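Local coordinates for protein fructose-1,6-bisphosphatase/inositol-1-monophosphatase (Thermotoga maritima, PDB 2P3N) that dephosphorylates inositol 1-phosphate, fructose 1,6-bisphosphate and several other phosphate esters with the help of magnesium, at residues Thr39-Asp42 / Arg43-Gln46. Residues are numbered along the deposited sequence; the frame is centred on the assembly and turned at random.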
ATOM      1  N   THR A  39      -0.358   9.616 -24.415  1.00 28.98           N
ATOM      2  CA  THR A  39       0.420  10.681 -23.803  1.00 26.79           C
ATOM      3  C   THR A  39       1.899  10.401 -23.995  1.00 27.35           C
ATOM      4  O   THR A  39       2.279   9.366 -24.544  1.00 24.93           O
ATOM      5  CB  THR A  39       0.112  10.809 -22.284  1.00 29.75           C
ATOM      6  OG1 THR A  39       0.699   9.713 -21.564  1.00 36.49           O
ATOM      7  CG2 THR A  39      -1.383  10.804 -22.056  1.00 23.15           C
ATOM      8  N   GLU A  40       2.728  11.336 -23.547  1.00 28.47           N
ATOM      9  CA  GLU A  40       4.167  11.190 -23.651  1.00 29.55           C
ATOM     10  C   GLU A  40       4.660  10.154 -22.637  1.00 34.19           C
ATOM     11  O   GLU A  40       5.759   9.603 -22.783  1.00 34.18           O
ATOM     12  CB  GLU A  40       4.856  12.536 -23.396  1.00 35.70           C
ATOM     13  CG  GLU A  40       6.366  12.527 -23.645  1.00 46.16           C
ATOM     14  CD  GLU A  40       6.726  12.257 -25.107  1.00 56.11           C
ATOM     15  OE1 GLU A  40       7.897  11.898 -25.387  1.00 64.30           O
ATOM     16  OE2 GLU A  40       5.836  12.410 -25.976  1.00 60.72           O
ATOM     17  N   ILE A  41       3.852   9.882 -21.611  1.00 34.87           N
ATOM     18  CA  ILE A  41       4.248   8.899 -20.604  1.00 33.17           C
ATOM     19  C   ILE A  41       3.972   7.481 -21.112  1.00 32.60           C
ATOM     20  O   ILE A  41       4.631   6.532 -20.689  1.00 30.75           O
ATOM     21  CB  ILE A  41       3.532   9.138 -19.261  1.00 34.32           C
ATOM     22  CG1 ILE A  41       3.871  10.530 -18.734  1.00 35.76           C
ATOM     23  CG2 ILE A  41       4.037   8.155 -18.224  1.00 28.30           C
ATOM     24  CD1 ILE A  41       3.412  11.653 -19.612  1.00 47.43           C
ATOM     25  N   ASP A  42       3.001   7.341 -22.018  1.00 31.23           N
ATOM     26  CA  ASP A  42       2.701   6.036 -22.609  1.00 30.77           C
ATOM     27  C   ASP A  42       3.992   5.611 -23.324  1.00 33.45           C
ATOM     28  O   ASP A  42       4.454   4.475 -23.192  1.00 32.21           O
ATOM     29  CB  ASP A  42       1.571   6.142 -23.650  1.00 30.46           C
ATOM     30  CG  ASP A  42       0.191   6.394 -23.025  1.00 32.19           C
ATOM     31  OD1 ASP A  42      -0.657   5.471 -23.034  1.00 33.20           O
ATOM     32  OD2 ASP A  42      -0.055   7.512 -22.532  1.00 32.67           O
ATOM     33  N   ARG A  43       4.570   6.557 -24.070  1.00 32.25           N
ATOM     34  CA  ARG A  43       5.801   6.339 -24.839  1.00 29.36           C
ATOM     35  C   ARG A  43       7.040   6.145 -23.982  1.00 25.75           C
ATOM     36  O   ARG A  43       7.878   5.298 -24.259  1.00 28.13           O
ATOM     37  CB  ARG A  43       6.073   7.521 -25.767  1.00 29.92           C
ATOM     38  CG  ARG A  43       5.016   7.804 -26.797  1.00 30.89           C
ATOM     39  CD  ARG A  43       5.482   8.954 -27.683  1.00 40.74           C
ATOM     40  NE  ARG A  43       4.456   9.391 -28.626  1.00 53.38           N
ATOM     41  CZ  ARG A  43       3.406  10.132 -28.297  1.00 56.62           C
ATOM     42  NH1 ARG A  43       3.244  10.528 -27.041  1.00 64.97           N
ATOM     43  NH2 ARG A  43       2.513  10.470 -29.220  1.00 63.66           N
ATOM     44  N   GLU A  44       7.174   6.969 -22.959  1.00 26.14           N
ATOM     45  CA  GLU A  44       8.315   6.881 -22.075  1.00 26.48           C
ATOM     46  C   GLU A  44       8.285   5.532 -21.363  1.00 27.71           C
ATOM     47  O   GLU A  44       9.322   4.901 -21.166  1.00 29.19           O
ATOM     48  CB  GLU A  44       8.250   8.044 -21.087  1.00 32.05           C
ATOM     49  CG  GLU A  44       9.291   8.037 -20.003  1.00 39.45           C
ATOM     50  CD  GLU A  44       9.307   9.342 -19.235  1.00 41.09           C
ATOM     51  OE1 GLU A  44       8.233   9.964 -19.086  1.00 42.35           O
ATOM     52  OE2 GLU A  44      10.394   9.740 -18.777  1.00 46.35           O
ATOM     53  N   ALA A  45       7.085   5.088 -21.000  1.00 24.37           N
ATOM     54  CA  ALA A  45       6.911   3.818 -20.319  1.00 24.37           C
ATOM     55  C   ALA A  45       7.246   2.690 -21.275  1.00 26.25           C
ATOM     56  O   ALA A  45       7.850   1.687 -20.887  1.00 27.98           O
ATOM     57  CB  ALA A  45       5.480   3.679 -19.834  1.00 20.41           C
ATOM     58  N   GLN A  46       6.856   2.864 -22.532  1.00 26.66           N
ATOM     59  CA  GLN A  46       7.115   1.861 -23.547  1.00 25.53           C
ATOM     60  C   GLN A  46       8.592   1.764 -23.866  1.00 30.48           C
ATOM     61  O   GLN A  46       9.103   0.671 -24.129  1.00 27.40           O
ATOM     62  CB  GLN A  46       6.359   2.187 -24.821  1.00 29.88           C
ATOM     63  CG  GLN A  46       6.337   1.022 -25.788  1.00 35.64           C
ATOM     64  CD  GLN A  46       5.632   1.357 -27.072  1.00 39.96           C
ATOM     65  OE1 GLN A  46       6.265   1.778 -28.042  1.00 39.54           O
ATOM     66  NE2 GLN A  46       4.307   1.190 -27.088  1.00 33.31           N
TER
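E40 and R43 pair by charge on the first turn of helix 40-56. E40 OE2 lies 3.4 Å from R43 NH1 but well out of the guanidinium plane, and no N-H points at it. The two side chains cross at about a right angle, with the carboxylate and guanidinium planes 17° apart. R43 runs extended from CG to NE, back toward the start of the helix; its NH1 also passes close to the carbonyl oxygen of T39 at a poor angle for bonding, while NH2 forms a salt bridge with E29. Backbone hydrogen bonds of 2.9 to 3.0 Å close the turn: E44 N to E40 O, A45 N to I41 O and Q46 N to D42 O. T39 and D42 form a capping box at the helix start. T39 OG1, at the N-cap, accepts from I41 N. It also donates to D42 OD2 at 2.5 Å, nearly along the C-O axis of that oxygen. The same OD2 takes a second donor, T39 N, at 2.8 Å from above the carboxylate plane. With CG set beside its own backbone N (chi1 -72°), D42 turns its carboxylate back to T39, and OD1 bonds to T84 OG1, a probable substrate-binding residue. The box borders the magnesium site of the inositol monophosphatase fold, formed by E65, D79 and I81; the D42 side chain comes within about 4 Å of the ion. Replacing D42 by an alanine is likely to leave T39 N, T39 OG1 and T84 OG1 without the carboxylate they share. Hydrophobic packing joins this turn to helix 2-21, where I41 and A45 both touch L18; I41 also meets F87 of helix 84-89.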